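Local coordinates for protein YcaO (Methanopyrus kandleri, PDB 6CIB) that binds an adenine nucleotide together with magnesium and probably uses ATP, as a YcaO enzyme, to drive thioamidation of a peptide backbone, at residues R24-E29 with N341-V346; G33-F38 with I49-S54; E183-G188 with E296-I301; R207-R212 with R290-P295. All blocks are in the same frame, centred on the assembly; numbering follows the deposited sequence.

The four contacts form two distant clusters. Interactions 1 and 2 lie on one side of the chain's centre, with their centres about 15 Å apart, and are tied directly: the carboxylate of Glu29 bridges Lys37 NZ through OE1 and Arg50 NE through OE2, at 2.8 Å each. Both lie near the nucleotide site, the side chains of Val344 and Arg50 lying about 7 and 10 Å from the bound ADP. On the opposite side, interactions 3 and 4 have centres about 11 Å apart and touch where Pro295 CB packs 3.6 Å from Glu183 N. About 40 Å separates the centres of interactions 1 and 3, and the second pair lies away from the ligand sites.

Interaction 1. Residues R24-E29 with N341-V346; sequences RHRELE and NLDVPV
The guanidinium of Arg26 lies against Asp343, whose carbonyl O sits 3.4 Å above one of its faces, displaced toward the rim, while the two terminal nitrogens straddle the aspartate CB. Two tight turns meet here. Glu27, with its positive phi, forms a Schellman motif after helix 16-25 and also serves as N-cap of helix 28-31; Asp343 is the centre of an inverse gamma turn in the loop leading to strand 346-351. The carboxylate and guanidinium planes are 29° apart, yet the pairing is loose: Arg26 NH2 stands 3.7 Å from Asp343 OD2, a long salt bridge. At the other terminal nitrogen, Arg26 NH1 is 3.2 Å from Asp343 N; both are donors, so this is no hydrogen bond. What carries Arg26 across is its chain, extended from CG to NE (chi2 179°, chi3 165°).

Beside this polar pairing lies a buried apolar layer, in which Leu28 faces Leu342 and Val344. Val344 also packs on Trp22 of helix 16-25 and on Met77 and Val80 of helix 68-85, so the loop joins the N-terminal helices to the helix that lines the ADP pocket. Leu28 and Val344 meet tip to tip, both methyls of the leucine closing on one branch of the valine: Leu28 CD1 and CD2 each lie 3.8 Å from Val344 CG2.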
# COMPACT_ATOMS: atom_id res chain seq x y z
N ARG A 24 0.16 -16.94 15.72
CA ARG A 24 0.32 -17.19 17.15
C ARG A 24 1.17 -18.43 17.45
O ARG A 24 2.04 -18.38 18.33
CB ARG A 24 -1.04 -17.28 17.82
CG ARG A 24 -1.58 -15.91 18.18
CD ARG A 24 -3.08 -15.95 18.38
NE ARG A 24 -3.58 -14.61 18.68
CZ ARG A 24 -4.87 -14.29 18.82
NH1 ARG A 24 -5.82 -15.20 18.66
NH2 ARG A 24 -5.19 -13.03 19.10
N HIS A 25 0.92 -19.51 16.72
CA HIS A 25 1.67 -20.76 16.87
C HIS A 25 3.16 -20.55 16.58
O HIS A 25 4.02 -21.04 17.33
CB HIS A 25 1.10 -21.85 15.97
CG HIS A 25 1.88 -23.12 15.99
ND1 HIS A 25 2.68 -23.52 14.94
CD2 HIS A 25 2.02 -24.07 16.95
CE1 HIS A 25 3.26 -24.67 15.24
NE2 HIS A 25 2.87 -25.02 16.46
N ARG A 26 3.44 -19.80 15.52
CA ARG A 26 4.80 -19.53 15.05
C ARG A 26 5.50 -18.41 15.83
O ARG A 26 6.68 -18.12 15.58
CB ARG A 26 4.77 -19.15 13.58
CG ARG A 26 4.69 -20.32 12.62
CD ARG A 26 4.64 -19.77 11.21
NE ARG A 26 4.92 -20.77 10.19
CZ ARG A 26 6.09 -20.92 9.57
NH1 ARG A 26 7.13 -20.14 9.88
NH2 ARG A 26 6.22 -21.86 8.64
N GLU A 27 4.76 -17.77 16.74
CA GLU A 27 5.27 -16.72 17.63
C GLU A 27 5.92 -15.56 16.86
O GLU A 27 6.94 -14.99 17.29
CB GLU A 27 6.23 -17.33 18.68
CG GLU A 27 5.57 -18.39 19.56
CD GLU A 27 6.44 -18.86 20.71
OE1 GLU A 27 7.45 -18.20 21.04
OE2 GLU A 27 6.10 -19.90 21.32
N LEU A 28 5.31 -15.22 15.72
CA LEU A 28 5.88 -14.24 14.79
C LEU A 28 6.07 -12.86 15.40
O LEU A 28 7.11 -12.23 15.16
CB LEU A 28 5.04 -14.15 13.49
CG LEU A 28 4.89 -15.40 12.63
CD1 LEU A 28 3.97 -15.10 11.46
CD2 LEU A 28 6.23 -15.96 12.13
N GLU A 29 5.10 -12.42 16.20
CA GLU A 29 5.15 -11.07 16.79
C GLU A 29 6.31 -10.90 17.75
O GLU A 29 7.08 -9.93 17.63
CB GLU A 29 3.79 -10.69 17.41
CG GLU A 29 2.72 -10.49 16.34
CD GLU A 29 1.53 -9.67 16.78
OE1 GLU A 29 0.58 -10.25 17.34
OE2 GLU A 29 1.51 -8.45 16.54
N ASN A 341 14.56 -17.86 8.87
CA ASN A 341 14.01 -18.33 10.15
C ASN A 341 12.48 -18.27 10.21
O ASN A 341 11.83 -19.29 10.45
CB ASN A 341 14.67 -17.60 11.35
CG ASN A 341 14.55 -16.09 11.26
OD1 ASN A 341 15.08 -15.46 10.34
ND2 ASN A 341 13.86 -15.49 12.23
N LEU A 342 11.91 -17.08 9.96
CA LEU A 342 10.46 -16.93 9.81
C LEU A 342 10.09 -17.38 8.41
O LEU A 342 10.41 -16.69 7.44
CB LEU A 342 10.02 -15.48 9.98
CG LEU A 342 10.41 -14.56 11.14
CD1 LEU A 342 9.81 -13.19 10.87
CD2 LEU A 342 9.91 -15.09 12.46
N ASP A 343 9.43 -18.52 8.29
CA ASP A 343 8.99 -18.98 6.97
C ASP A 343 7.73 -18.23 6.52
O ASP A 343 6.65 -18.81 6.40
CB ASP A 343 8.82 -20.50 6.96
CG ASP A 343 8.74 -21.08 5.56
OD1 ASP A 343 9.63 -20.77 4.73
OD2 ASP A 343 7.79 -21.84 5.29
N VAL A 344 7.87 -16.91 6.33
CA VAL A 344 6.76 -16.04 5.93
C VAL A 344 7.14 -15.35 4.62
O VAL A 344 8.11 -14.60 4.59
CB VAL A 344 6.43 -14.95 6.98
CG1 VAL A 344 5.25 -14.10 6.52
CG2 VAL A 344 6.13 -15.57 8.35
N PRO A 345 6.38 -15.62 3.54
CA PRO A 345 6.62 -14.94 2.27
C PRO A 345 6.50 -13.42 2.39
O PRO A 345 5.46 -12.91 2.81
CB PRO A 345 5.53 -15.50 1.35
CG PRO A 345 5.20 -16.84 1.93
CD PRO A 345 5.36 -16.68 3.42
N VAL A 346 7.59 -12.72 2.07
CA VAL A 346 7.60 -11.25 1.97
C VAL A 346 8.26 -10.90 0.64
O VAL A 346 9.24 -11.54 0.23
CB VAL A 346 8.37 -10.56 3.15
CG1 VAL A 346 8.35 -9.03 3.01
CG2 VAL A 346 7.77 -10.95 4.49

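Interaction 2. Residues G33-F38 with I49-S54; sequences GVVEKF and IRRRRS
Strands 34-42 and 45-54 form an antiparallel hairpin, the first two strands of a three-stranded sheet, and the pairing of Gly33-Phe38 with Ile49-Ser54 is interrupted by a classic beta bulge. Val35 and Glu36 both face Arg51: Arg51 O accepts a short bond from Val35 N (2.8 Å) and a weak one from Glu36 N (3.4 Å). The register thus slips by one residue between the non-hydrogen-bonded pair Val34-Arg52 and the hydrogen-bonded pair Glu36-Arg51. Beyond it, Phe38 and Ile49 make the regular pair of bonds, N to O in both directions.

The face bearing Glu36 and Arg51 carries a salt bridge. Glu36 OE1 takes Arg51 NE on its anti lone pair at 2.9 Å, although carboxylate and guanidinium planes stand 88° apart; a bend at chi3 (65°) turns the guanidinium back over the neighbouring strand. Val35 CG2 then lies 3.6 Å above the centre of that guanidinium, while Arg51 NH1 bridges Glu58, which Arg53 NH1 shares.

On the opposite face of the sheet, Lys37 CG lies 3.5 Å above one face of the Arg50 guanidinium, offset toward its rim. Arg50 NH1 reaches its own strand's Ile49 O at 2.9 Å, from well above the carbonyl plane, and both cationic side chains are answered by Glu29 of helix 28-31.

Strand 57-64 pairs with the far side of strand 45-54, while helix 68-85 covers the face of Val34, Arg50 and Arg52, through Ala75, Cys79 and Ala83.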
# COMPACT_ATOMS: atom_id res chain seq x y z
N GLY A 33 9.97 -8.66 17.29
CA GLY A 33 10.28 -7.58 18.23
C GLY A 33 9.11 -6.75 18.75
O GLY A 33 9.34 -5.66 19.28
N VAL A 34 7.88 -7.25 18.60
CA VAL A 34 6.70 -6.61 19.17
C VAL A 34 6.82 -6.66 20.69
O VAL A 34 7.04 -7.72 21.27
CB VAL A 34 5.37 -7.29 18.72
CG1 VAL A 34 4.17 -6.77 19.51
CG2 VAL A 34 5.16 -7.11 17.22
N VAL A 35 6.71 -5.50 21.32
CA VAL A 35 6.85 -5.39 22.77
C VAL A 35 5.58 -4.87 23.44
O VAL A 35 5.41 -5.03 24.65
CB VAL A 35 8.10 -4.57 23.19
CG1 VAL A 35 9.38 -5.37 22.95
CG2 VAL A 35 8.15 -3.22 22.47
N GLU A 36 4.68 -4.28 22.64
CA GLU A 36 3.39 -3.79 23.14
C GLU A 36 2.30 -3.80 22.06
O GLU A 36 2.57 -3.58 20.88
CB GLU A 36 3.54 -2.39 23.73
CG GLU A 36 2.57 -2.07 24.86
CD GLU A 36 2.79 -0.70 25.49
OE1 GLU A 36 3.71 0.05 25.06
OE2 GLU A 36 2.02 -0.34 26.41
N LYS A 37 1.06 -4.03 22.51
CA LYS A 37 -0.11 -4.11 21.64
C LYS A 37 -1.22 -3.22 22.18
O LYS A 37 -1.42 -3.15 23.40
CB LYS A 37 -0.64 -5.55 21.56
CG LYS A 37 0.37 -6.56 21.04
CD LYS A 37 -0.27 -7.92 20.87
CE LYS A 37 0.76 -8.92 20.39
NZ LYS A 37 0.15 -10.24 20.06
N PHE A 38 -1.93 -2.56 21.28
CA PHE A 38 -3.10 -1.75 21.62
C PHE A 38 -4.26 -2.08 20.68
O PHE A 38 -4.06 -2.26 19.48
CB PHE A 38 -2.79 -0.26 21.47
CG PHE A 38 -1.66 0.23 22.34
CD1 PHE A 38 -1.88 0.60 23.67
CD2 PHE A 38 -0.36 0.33 21.82
CE1 PHE A 38 -0.84 1.06 24.47
CE2 PHE A 38 0.68 0.80 22.61
CZ PHE A 38 0.44 1.17 23.93
N ILE A 49 -2.62 -1.51 17.13
CA ILE A 49 -1.34 -0.78 17.14
C ILE A 49 -0.28 -1.66 17.77
O ILE A 49 -0.54 -2.31 18.79
CB ILE A 49 -1.44 0.61 17.82
CG1 ILE A 49 -2.38 1.54 17.04
CG2 ILE A 49 -0.08 1.30 17.93
CD1 ILE A 49 -3.75 1.65 17.66
N ARG A 50 0.90 -1.67 17.15
CA ARG A 50 2.04 -2.42 17.66
C ARG A 50 3.23 -1.49 17.91
O ARG A 50 3.55 -0.64 17.07
CB ARG A 50 2.42 -3.54 16.68
CG ARG A 50 1.29 -4.55 16.40
CD ARG A 50 1.03 -5.45 17.61
NE ARG A 50 -0.10 -6.37 17.41
CZ ARG A 50 -1.38 -6.08 17.66
NH1 ARG A 50 -1.72 -4.88 18.14
NH2 ARG A 50 -2.33 -6.99 17.42
N ARG A 51 3.85 -1.65 19.07
CA ARG A 51 5.16 -1.06 19.35
C ARG A 51 6.20 -2.16 19.12
O ARG A 51 6.13 -3.23 19.73
CB ARG A 51 5.21 -0.50 20.78
CG ARG A 51 6.48 0.28 21.11
CD ARG A 51 6.34 1.09 22.40
NE ARG A 51 6.18 0.26 23.59
CZ ARG A 51 7.18 -0.22 24.34
NH1 ARG A 51 8.44 0.05 24.04
NH2 ARG A 51 6.91 -0.97 25.40
N ARG A 52 7.13 -1.87 18.21
CA ARG A 52 8.15 -2.83 17.76
C ARG A 52 9.57 -2.30 18.01
O ARG A 52 9.84 -1.13 17.75
CB ARG A 52 7.95 -3.10 16.26
CG ARG A 52 8.71 -4.31 15.73
CD ARG A 52 8.71 -4.40 14.22
NE ARG A 52 9.95 -5.05 13.79
CZ ARG A 52 10.90 -4.47 13.06
NH1 ARG A 52 10.77 -3.23 12.61
NH2 ARG A 52 11.99 -5.15 12.77
N ARG A 53 10.46 -3.17 18.49
CA ARG A 53 11.87 -2.83 18.73
C ARG A 53 12.78 -3.57 17.77
O ARG A 53 12.60 -4.77 17.56
CB ARG A 53 12.31 -3.25 20.14
CG ARG A 53 11.88 -2.33 21.25
CD ARG A 53 12.87 -2.44 22.41
NE ARG A 53 12.24 -2.27 23.72
CZ ARG A 53 11.75 -1.13 24.20
NH1 ARG A 53 11.80 -0.00 23.49
NH2 ARG A 53 11.20 -1.11 25.41
N SER A 54 13.77 -2.87 17.22
CA SER A 54 14.86 -3.50 16.44
C SER A 54 16.17 -2.74 16.66
O SER A 54 16.20 -1.74 17.39
CB SER A 54 14.52 -3.56 14.95
OG SER A 54 14.61 -2.27 14.34

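Interaction 3. Residues E183-G188 with E296-I301; sequences ELEVHG and EGTVEI
Strands 183-185 and 298-300 run parallel, their axes 4.7 Å apart and inclined by 26°, in the register Glu183-Thr298, Leu184-Val299, Glu185-Glu300. Val299 bonds to the residues on either side of Leu184: its N donates to Glu183 O and its O receives Glu185 N, each at 2.8 Å. Longer bonds, Glu183 N to Gly297 O and Ile301 N to Glu185 O, extend the pairing at either end.

On the solvent-facing side, charged and polar chains lie across the strand pair. Thr298 OG1 donates to Glu185 OE1 at 3.1 Å, meeting that oxygen nearly along its C-O bond; placing OG1 anti to the backbone N (chi1 -179°) puts the hydroxyl there. Glu300 bends at chi2 and brings OE1 to 3.4 Å from Glu185 CB. The same oxygen sits at the edge of the His187 ring, whose plane is 19° from that of the carboxylate. The two carboxylates themselves are not in contact, although the proximity of like charges would tend to raise their proton affinity slightly.

The opposite face is apolar: Leu184 CD1 lies 4.2 Å from both Val299 CG1 and Ile301 CB. Farther along, Val186 CG1 meets Ile301 CD1 at 4.0 Å, and Val245 of helix 241-260 packs on Leu184, Val186 and Ile301.

Through its backbone Leu184 also bonds Leu206 of strand 203-209, and the staggered Val299 bonds that straddle it mark parallel beta pairing.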
# COMPACT_ATOMS: atom_id res chain seq x y z
N GLU A 183 -16.25 12.37 -7.56
CA GLU A 183 -16.87 11.69 -6.42
C GLU A 183 -17.34 10.30 -6.83
O GLU A 183 -17.90 10.12 -7.92
CB GLU A 183 -18.04 12.53 -5.88
CG GLU A 183 -18.80 11.90 -4.70
CD GLU A 183 -19.60 12.89 -3.88
OE1 GLU A 183 -20.08 13.91 -4.43
OE2 GLU A 183 -19.76 12.65 -2.66
N LEU A 184 -17.11 9.32 -5.96
CA LEU A 184 -17.61 7.96 -6.18
C LEU A 184 -18.79 7.65 -5.26
O LEU A 184 -18.66 7.71 -4.03
CB LEU A 184 -16.50 6.91 -6.04
CG LEU A 184 -16.93 5.45 -6.19
CD1 LEU A 184 -17.19 5.04 -7.65
CD2 LEU A 184 -15.89 4.54 -5.57
N GLU A 185 -19.93 7.32 -5.87
CA GLU A 185 -21.19 7.07 -5.16
C GLU A 185 -21.34 5.57 -4.90
O GLU A 185 -21.19 4.76 -5.81
CB GLU A 185 -22.37 7.61 -5.98
CG GLU A 185 -23.47 8.29 -5.18
CD GLU A 185 -23.35 9.82 -5.14
OE1 GLU A 185 -22.96 10.42 -6.17
OE2 GLU A 185 -23.65 10.42 -4.09
N VAL A 186 -21.61 5.22 -3.64
CA VAL A 186 -21.72 3.82 -3.18
C VAL A 186 -23.07 3.57 -2.50
O VAL A 186 -23.76 4.52 -2.13
CB VAL A 186 -20.57 3.41 -2.22
CG1 VAL A 186 -19.23 3.37 -2.95
CG2 VAL A 186 -20.49 4.33 -1.01
N HIS A 187 -23.42 2.29 -2.33
CA HIS A 187 -24.71 1.87 -1.74
C HIS A 187 -24.52 0.77 -0.70
O HIS A 187 -23.39 0.31 -0.48
CB HIS A 187 -25.66 1.39 -2.84
CG HIS A 187 -25.75 2.32 -4.01
ND1 HIS A 187 -25.09 2.08 -5.20
CD2 HIS A 187 -26.38 3.51 -4.16
CE1 HIS A 187 -25.32 3.08 -6.04
NE2 HIS A 187 -26.10 3.96 -5.43
N GLY A 188 -25.62 0.37 -0.07
CA GLY A 188 -25.66 -0.76 0.86
C GLY A 188 -24.64 -0.68 1.98
O GLY A 188 -24.51 0.36 2.63
N GLU A 296 -14.58 16.85 -9.70
CA GLU A 296 -15.04 17.08 -11.07
C GLU A 296 -15.86 15.88 -11.53
O GLU A 296 -15.30 14.86 -11.98
CB GLU A 296 -13.84 17.30 -12.01
CG GLU A 296 -14.15 18.01 -13.33
CD GLU A 296 -13.63 19.45 -13.39
OE1 GLU A 296 -12.76 19.84 -12.57
OE2 GLU A 296 -14.08 20.20 -14.29
N GLY A 297 -17.18 16.00 -11.41
CA GLY A 297 -18.10 14.94 -11.85
C GLY A 297 -18.42 13.90 -10.79
O GLY A 297 -17.96 13.98 -9.65
N THR A 298 -19.23 12.91 -11.18
CA THR A 298 -19.66 11.85 -10.28
C THR A 298 -19.67 10.50 -11.00
O THR A 298 -20.02 10.44 -12.18
CB THR A 298 -21.02 12.16 -9.59
OG1 THR A 298 -21.37 11.08 -8.71
CG2 THR A 298 -22.16 12.38 -10.60
N VAL A 299 -19.29 9.44 -10.28
CA VAL A 299 -19.27 8.07 -10.82
C VAL A 299 -20.08 7.16 -9.90
O VAL A 299 -19.94 7.21 -8.68
CB VAL A 299 -17.83 7.53 -11.00
CG1 VAL A 299 -17.83 6.15 -11.65
CG2 VAL A 299 -16.99 8.47 -11.85
N GLU A 300 -20.94 6.34 -10.50
CA GLU A 300 -21.72 5.33 -9.79
C GLU A 300 -20.93 4.03 -9.74
O GLU A 300 -20.43 3.59 -10.78
CB GLU A 300 -23.06 5.10 -10.50
CG GLU A 300 -24.20 4.73 -9.57
CD GLU A 300 -24.69 5.92 -8.75
OE1 GLU A 300 -24.75 5.80 -7.51
OE2 GLU A 300 -25.01 6.97 -9.35
N ILE A 301 -20.81 3.43 -8.56
CA ILE A 301 -19.98 2.23 -8.39
C ILE A 301 -20.41 1.05 -9.28
O ILE A 301 -19.56 0.34 -9.83
CB ILE A 301 -19.76 1.81 -6.91
CG1 ILE A 301 -18.67 0.71 -6.82
CG2 ILE A 301 -21.07 1.40 -6.22
CD1 ILE A 301 -17.99 0.58 -5.48

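Interaction 4. Residues R207-R212 with R290-P295; sequences RLLPSR and RHWFEP
Arg207 and Trp292 dominate this contact, with Pro295 the third participant. Bent at chi2 (-63°), the arginine chain runs past the tryptophan in the opposite direction, its CG in the plane of the indole and 4.0 Å from the rim atom CE3. Its guanidinium then takes hold of the backbone instead of the ring: NE and NH2 both donate to Trp292 O, 3.0 Å each, a side-on grip of two nitrogens on one oxygen. Pro295 covers one face of this group, with CG 3.8 Å above its centre.

The oxygen thus held belongs to the last turn of the short helix 290-293, so the arginine, reaching from strand 203-209 of an antiparallel sheet, ties that strand to a helix C-terminus. The carbonyl end of this one-turn helix may favour the positive charge slightly; NH2 also forms a salt bridge with Glu205.

Trp292 presents its six-membered edge to the same strand, Leu209 CD1 lying in the ring plane 3.8 Å from CH2, with the two side chains roughly perpendicular. Its NE1 turns instead to Glu175 of helix 154-177, whose other carboxylate oxygen takes His291 NE2.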
# COMPACT_ATOMS: atom_id res chain seq x y z
N ARG A 207 -13.66 9.27 -3.63
CA ARG A 207 -13.23 9.66 -4.97
C ARG A 207 -12.75 8.45 -5.76
O ARG A 207 -12.08 7.58 -5.21
CB ARG A 207 -12.08 10.67 -4.91
CG ARG A 207 -12.34 11.96 -4.13
CD ARG A 207 -13.45 12.81 -4.73
NE ARG A 207 -13.71 13.97 -3.88
CZ ARG A 207 -14.79 14.14 -3.12
NH1 ARG A 207 -15.76 13.23 -3.10
NH2 ARG A 207 -14.91 15.24 -2.39
N LEU A 208 -13.10 8.40 -7.05
CA LEU A 208 -12.47 7.47 -7.97
C LEU A 208 -11.29 8.15 -8.66
O LEU A 208 -11.47 9.07 -9.46
CB LEU A 208 -13.47 6.91 -8.99
CG LEU A 208 -12.96 5.74 -9.86
CD1 LEU A 208 -12.84 4.43 -9.08
CD2 LEU A 208 -13.84 5.55 -11.08
N LEU A 209 -10.07 7.72 -8.32
CA LEU A 209 -8.85 8.27 -8.89
C LEU A 209 -8.66 7.77 -10.32
O LEU A 209 -9.11 6.66 -10.63
CB LEU A 209 -7.63 7.91 -8.04
CG LEU A 209 -7.29 8.81 -6.85
CD1 LEU A 209 -8.23 8.59 -5.69
CD2 LEU A 209 -5.87 8.55 -6.37
N PRO A 210 -8.03 8.58 -11.19
CA PRO A 210 -7.66 8.06 -12.51
C PRO A 210 -6.60 6.97 -12.36
O PRO A 210 -5.51 7.22 -11.82
CB PRO A 210 -7.10 9.28 -13.23
CG PRO A 210 -6.64 10.20 -12.14
CD PRO A 210 -7.68 10.01 -11.06
N SER A 211 -6.93 5.76 -12.79
CA SER A 211 -5.99 4.65 -12.78
C SER A 211 -5.31 4.54 -14.14
O SER A 211 -5.97 4.56 -15.18
CB SER A 211 -6.73 3.35 -12.45
OG SER A 211 -5.87 2.22 -12.58
N ARG A 212 -3.99 4.39 -14.11
CA ARG A 212 -3.20 4.19 -15.33
C ARG A 212 -3.07 2.71 -15.70
O ARG A 212 -2.41 2.38 -16.68
CB ARG A 212 -1.82 4.82 -15.19
CG ARG A 212 -1.83 6.34 -15.11
CD ARG A 212 -0.55 6.80 -14.45
NE ARG A 212 0.35 7.42 -15.40
CZ ARG A 212 1.65 7.65 -15.21
NH1 ARG A 212 2.29 7.27 -14.10
NH2 ARG A 212 2.33 8.25 -16.17
N ARG A 290 -7.93 21.85 -2.41
CA ARG A 290 -9.14 22.09 -3.21
C ARG A 290 -9.46 20.99 -4.23
O ARG A 290 -10.63 20.70 -4.47
CB ARG A 290 -9.04 23.44 -3.93
CG ARG A 290 -9.42 24.65 -3.08
CD ARG A 290 -9.16 25.97 -3.79
NE ARG A 290 -10.14 26.22 -4.86
CZ ARG A 290 -9.91 26.05 -6.16
NH1 ARG A 290 -8.72 25.65 -6.61
NH2 ARG A 290 -10.88 26.29 -7.04
N HIS A 291 -8.42 20.40 -4.81
CA HIS A 291 -8.57 19.30 -5.77
C HIS A 291 -9.28 18.07 -5.17
O HIS A 291 -10.05 17.40 -5.86
CB HIS A 291 -7.23 18.93 -6.44
CG HIS A 291 -6.12 18.61 -5.48
ND1 HIS A 291 -5.70 19.47 -4.49
CD2 HIS A 291 -5.30 17.53 -5.41
CE1 HIS A 291 -4.69 18.92 -3.83
NE2 HIS A 291 -4.43 17.75 -4.37
N TRP A 292 -9.05 17.82 -3.88
CA TRP A 292 -9.76 16.75 -3.15
C TRP A 292 -11.17 17.12 -2.74
O TRP A 292 -12.05 16.24 -2.72
CB TRP A 292 -8.95 16.31 -1.93
CG TRP A 292 -7.73 15.52 -2.31
CD1 TRP A 292 -6.43 15.89 -2.14
CD2 TRP A 292 -7.71 14.24 -2.95
NE1 TRP A 292 -5.59 14.92 -2.63
CE2 TRP A 292 -6.35 13.89 -3.14
CE3 TRP A 292 -8.70 13.34 -3.39
CZ2 TRP A 292 -5.95 12.68 -3.73
CZ3 TRP A 292 -8.31 12.14 -4.00
CH2 TRP A 292 -6.94 11.82 -4.16
N PHE A 293 -11.39 18.39 -2.40
CA PHE A 293 -12.67 18.85 -1.84
C PHE A 293 -13.63 19.45 -2.86
O PHE A 293 -14.79 19.73 -2.53
CB PHE A 293 -12.44 19.79 -0.65
CG PHE A 293 -11.80 19.11 0.53
CD1 PHE A 293 -12.55 18.25 1.35
CD2 PHE A 293 -10.45 19.32 0.83
CE1 PHE A 293 -11.95 17.61 2.44
CE2 PHE A 293 -9.86 18.68 1.91
CZ PHE A 293 -10.61 17.82 2.71
N GLU A 294 -13.17 19.62 -4.10
CA GLU A 294 -14.03 20.09 -5.19
C GLU A 294 -14.00 19.10 -6.37
O GLU A 294 -13.33 19.35 -7.37
CB GLU A 294 -13.63 21.51 -5.62
CG GLU A 294 -13.85 22.57 -4.54
CD GLU A 294 -13.06 23.86 -4.77
OE1 GLU A 294 -12.55 24.07 -5.90
OE2 GLU A 294 -12.96 24.66 -3.82
N PRO A 295 -14.72 17.96 -6.23
CA PRO A 295 -14.67 16.92 -7.26
C PRO A 295 -15.19 17.36 -8.64
O PRO A 295 -16.12 18.16 -8.70
CB PRO A 295 -15.56 15.81 -6.68
CG PRO A 295 -16.47 16.51 -5.73
CD PRO A 295 -15.62 17.58 -5.12
O HOH W 1 -12.02 15.51 -5.78